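Long-range contacts in bifunctional purine biosynthetic protein ADE5,7 (Cryptococcus neoformans var. grubii serotype A, PDB 7LVO), which catalyses two ATP-dependent steps of de novo purine biosynthesis, its N-terminal half, described here, ligating glycine to phosphoribosylamine: residues 259-264 with 277-282; 341-346 with 378-383. All blocks are in the same frame, centred on the assembly; numbering follows the deposited sequence.

Contact 1. Residues 259-264 with 277-282; sequences QDHKRI and GAYAPA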
# COMPACT_ATOMS: atom_id res chain seq x y z
N GLN A 259 5.01 10.93 0.12
CA GLN A 259 6.34 10.41 0.37
C GLN A 259 6.32 9.61 1.67
O GLN A 259 5.70 10.02 2.65
CB GLN A 259 7.38 11.52 0.47
CG GLN A 259 7.81 12.08 -0.88
CD GLN A 259 9.00 13.01 -0.76
OE1 GLN A 259 8.86 14.20 -0.46
NE2 GLN A 259 10.20 12.48 -1.00
N ASP A 260 6.99 8.46 1.66
CA ASP A 260 7.05 7.56 2.80
C ASP A 260 8.47 7.45 3.32
O ASP A 260 9.44 7.69 2.59
CB ASP A 260 6.51 6.17 2.41
CG ASP A 260 6.57 5.18 3.55
OD1 ASP A 260 6.16 5.53 4.68
OD2 ASP A 260 7.01 4.03 3.32
N HIS A 261 8.59 7.11 4.60
CA HIS A 261 9.88 6.91 5.26
C HIS A 261 10.07 5.41 5.49
O HIS A 261 9.55 4.85 6.46
CB HIS A 261 9.94 7.68 6.58
CG HIS A 261 9.96 9.16 6.41
ND1 HIS A 261 11.12 9.90 6.38
CD2 HIS A 261 8.95 10.05 6.26
CE1 HIS A 261 10.83 11.17 6.23
NE2 HIS A 261 9.52 11.29 6.14
N LYS A 262 10.82 4.77 4.60
CA LYS A 262 10.98 3.32 4.67
C LYS A 262 11.89 2.91 5.82
O LYS A 262 11.67 1.87 6.45
CB LYS A 262 11.52 2.79 3.34
CG LYS A 262 10.57 2.93 2.16
CD LYS A 262 11.21 2.43 0.87
CE LYS A 262 10.23 2.47 -0.29
NZ LYS A 262 10.84 1.98 -1.56
N ARG A 263 12.92 3.70 6.10
CA ARG A 263 13.94 3.30 7.06
C ARG A 263 13.51 3.60 8.49
O ARG A 263 12.74 4.53 8.76
CB ARG A 263 15.26 4.00 6.74
CG ARG A 263 15.92 3.50 5.46
CD ARG A 263 17.04 4.43 5.00
NE ARG A 263 17.73 3.91 3.83
CZ ARG A 263 18.80 3.12 3.88
NH1 ARG A 263 19.33 2.74 5.04
NH2 ARG A 263 19.36 2.71 2.75
N ILE A 264 14.04 2.81 9.43
CA ILE A 264 13.62 2.91 10.82
C ILE A 264 14.35 4.05 11.53
O ILE A 264 13.77 4.72 12.39
CB ILE A 264 13.85 1.57 11.53
CG1 ILE A 264 13.25 1.58 12.93
CG2 ILE A 264 15.35 1.26 11.63
CD1 ILE A 264 11.73 1.62 12.95
N GLY A 277 6.20 6.36 8.29
CA GLY A 277 5.47 7.61 8.24
C GLY A 277 5.40 8.18 6.84
O GLY A 277 6.27 7.92 6.01
N ALA A 278 4.36 8.97 6.57
CA ALA A 278 4.16 9.53 5.24
C ALA A 278 3.50 10.90 5.35
O ALA A 278 2.95 11.27 6.39
CB ALA A 278 3.32 8.60 4.35
N TYR A 279 3.57 11.65 4.26
CA TYR A 279 2.97 12.98 4.20
C TYR A 279 2.56 13.26 2.77
O TYR A 279 3.10 12.67 1.82
CB TYR A 279 3.94 14.06 4.71
CG TYR A 279 5.29 14.05 4.04
CD1 TYR A 279 6.30 13.20 4.47
CD2 TYR A 279 5.56 14.88 2.96
CE1 TYR A 279 7.54 13.19 3.86
CE2 TYR A 279 6.79 14.87 2.34
CZ TYR A 279 7.78 14.02 2.80
OH TYR A 279 9.01 14.00 2.19
N ALA A 280 1.59 14.16 2.61
CA ALA A 280 1.06 14.51 1.30
C ALA A 280 0.30 15.82 1.42
O ALA A 280 -0.25 16.10 2.49
CB ALA A 280 0.14 13.40 0.76
N PRO A 281 0.27 16.64 0.36
CA PRO A 281 1.00 16.45 -0.90
C PRO A 281 2.50 16.65 -0.73
O PRO A 281 2.92 17.56 -0.04
CB PRO A 281 0.41 17.53 -1.83
CG PRO A 281 -0.85 17.97 -1.18
CD PRO A 281 -0.65 17.79 0.30
N ALA A 282 3.29 15.78 -1.34
CA ALA A 282 4.74 15.90 -1.28
C ALA A 282 5.18 17.10 -2.10
O ALA A 282 5.02 17.08 -3.32
CB ALA A 282 5.39 14.62 -1.81
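The Tyr279 hydroxyl donates a hydrogen bond to the side-chain oxygen of Gln259, OH to OE1 2.7 Å. The two side chains run side by side in the same direction, and the hydroxyl sits above the carbonyl plane of the amide, whose plane is turned 62° from the ring. Gln259 suits the place because its aliphatic part is useful too: CB packs on Tyr279 CZ at 3.4 Å and CG on the methyl of Ala282 at 3.6 Å, while NE2 turns to the backbone oxygen of Glu240. With CG placed between its backbone N and carbonyl carbon (chi1 53°), the tyrosine ring swings toward the glutamine. The His261 and Tyr279 rings meet at their borders, neither lying over the other.

The backbones of Gln259 and Tyr279 exchange two hydrogen bonds, and His261 N reaches Gly277 O at 2.8 Å. Glycine suits position 277 because, at its backbone angles, a CB would be jammed against the preceding carbonyl oxygen. Ala278, paired with Asp260, is a small residue on the face that Glu340 of helix 340-344 touches. Together the strands form an antiparallel beta hairpin whose backbone pairing continues, irregularly, to Ile264 with Leu271; strand 259-263 is outermost in a five-stranded sheet.

Contact 2. Residues 341-346 with 378-383; sequences TQALML and AVSVVL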
# COMPACT_ATOMS: atom_id res chain seq x y z
N THR A 341 -2.02 5.60 3.18
CA THR A 341 -3.47 5.73 3.23
C THR A 341 -3.91 6.51 4.46
O THR A 341 -4.81 7.36 4.38
CB THR A 341 -4.12 4.35 3.22
OG1 THR A 341 -3.78 3.68 2.00
CG2 THR A 341 -5.64 4.46 3.33
N GLN A 342 -3.28 6.24 5.61
CA GLN A 342 -3.68 6.93 6.84
C GLN A 342 -3.59 8.44 6.70
O GLN A 342 -4.40 9.17 7.29
CB GLN A 342 -2.81 6.47 8.01
CG GLN A 342 -3.03 5.00 8.42
CD GLN A 342 -2.11 4.04 7.69
OE1 GLN A 342 -2.07 4.00 6.45
NE2 GLN A 342 -1.36 3.26 8.45
N ALA A 343 -2.62 8.93 5.93
CA ALA A 343 -2.51 10.38 5.72
C ALA A 343 -3.45 10.86 4.62
O ALA A 343 -4.09 11.90 4.77
CB ALA A 343 -1.07 10.76 5.40
N LEU A 344 -3.54 10.10 3.52
CA LEU A 344 -4.33 10.55 2.37
C LEU A 344 -5.82 10.59 2.69
O LEU A 344 -6.54 11.46 2.20
CB LEU A 344 -4.06 9.65 1.17
CG LEU A 344 -2.70 9.79 0.50
CD1 LEU A 344 -2.44 8.66 -0.49
CD2 LEU A 344 -2.58 11.13 -0.19
N MET A 345 -6.30 9.64 3.50
CA MET A 345 -7.71 9.63 3.88
C MET A 345 -8.10 10.94 4.56
O MET A 345 -9.26 11.36 4.49
CB MET A 345 -8.01 8.46 4.80
CG MET A 345 -7.96 7.08 4.12
SD MET A 345 -9.19 6.88 2.82
CE MET A 345 -8.21 7.23 1.36
N LEU A 346 -7.15 11.60 5.22
CA LEU A 346 -7.42 12.87 5.88
C LEU A 346 -7.44 14.05 4.92
O LEU A 346 -7.76 15.16 5.35
CB LEU A 346 -6.39 13.12 6.98
CG LEU A 346 -6.65 12.44 8.31
CD1 LEU A 346 -7.01 10.98 8.14
CD2 LEU A 346 -5.44 12.59 9.22
N ALA A 378 -1.24 16.49 5.04
CA ALA A 378 -1.57 15.43 5.98
C ALA A 378 -0.31 14.63 6.27
O ALA A 378 0.55 14.45 5.39
CB ALA A 378 -2.67 14.51 5.43
N VAL A 379 -0.20 14.14 7.50
CA VAL A 379 0.98 13.42 7.96
C VAL A 379 0.54 12.22 8.79
O VAL A 379 -0.46 12.28 9.51
CB VAL A 379 1.92 14.32 8.79
CG1 VAL A 379 3.16 13.54 9.22
CG2 VAL A 379 2.30 15.57 8.01
N SER A 380 1.31 11.13 8.69
CA SER A 380 1.10 9.94 9.50
C SER A 380 2.43 9.54 10.10
O SER A 380 3.43 9.43 9.38
CB SER A 380 0.52 8.79 8.68
OG SER A 380 1.39 8.40 7.63
N VAL A 381 2.46 9.31 11.41
CA VAL A 381 3.67 8.95 12.13
C VAL A 381 3.43 7.62 12.84
O VAL A 381 2.51 7.51 13.66
CB VAL A 381 4.09 10.03 13.14
CG1 VAL A 381 5.33 9.58 13.91
CG2 VAL A 381 4.36 11.35 12.42
N VAL A 382 4.26 6.63 12.55
CA VAL A 382 4.06 5.27 13.01
C VAL A 382 4.76 5.08 14.35
O VAL A 382 5.90 5.51 14.56
CB VAL A 382 4.59 4.26 11.97
CG1 VAL A 382 4.57 2.84 12.54
CG2 VAL A 382 3.76 4.32 10.69
N LEU A 383 4.06 4.42 15.27
CA LEU A 383 4.63 3.92 16.51
C LEU A 383 4.81 2.41 16.38
O LEU A 383 3.85 1.69 16.11
CB LEU A 383 3.74 4.26 17.70
CG LEU A 383 4.16 5.48 18.52
CD1 LEU A 383 4.22 6.73 17.68
CD2 LEU A 383 3.19 5.67 19.69
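Ala343 and Ala378 are the tight point between helix 340-344 and strand 377-384. The methyl CB of Ala378 presses on the carbonyl oxygen of Ala343, CB to O 3.0 Å, a short approach for a carbon. Ala343 O also accepts a hydrogen bond from Leu346 N at 3.1 Å, a bond three residues along the chain, so it already has a partner within its own segment. In return, CB of Ala343 lies against the strand backbone, 4.0 Å from the carbonyl carbon of Val379. Alanines on the facing surfaces let the backbones approach closely, CA of Ala343 lying 5.1 Å from CA of Val379, whose own side chain points away.

Toward either end the packing eases. Gln342 and Ser380 meet through their CB atoms at 4.1 Å, and both send their polar groups elsewhere. A bend at chi2 (90°) turns the Gln342 amide so that NE2 bonds to OD1 of Asp338, ahead of the helix, and Ser380 OG bonds to the carbonyl oxygen of Pro339, so a small hydroxyl ties the strand to the residue just before the helix. At the other end Leu346, partly exposed, touches Ala378 through CB at 4.3 Å. No hydrogen bond joins the two segments directly.

Helix 340-344 thus lies between the sheet and helix 47-56, which receives Gln342 and Met345. Cys432 of neighbouring strand 427-435 extends the floor beneath Gln342 and Leu346, while Val379 packs on helix 438-449.

In the fold
After the N-terminal parallel sheet and the first strands of the ATP-grasp region, the chain reaches strand 259-263, turns through the residues between, and returns as strand 277-280, where contact 1 closes. It then runs through helix 287-307 and two long strands before reaching helix 340-344. A second excursion, which includes helix 354-362, ends at strand 377-384, closing contact 2. The two loops follow in series, neither nested nor crossing. The centres of the two contacts lie about 9 Å apart, because strands 277-280 and 377-384 are neighbours in one sheet, probably hydrogen-bonded from Ala378 N to Ala280 O and from Ser380 N to Ala278 O. The sheet thereby unites segments of the ATP-grasp region with the C-terminal region of this synthetase.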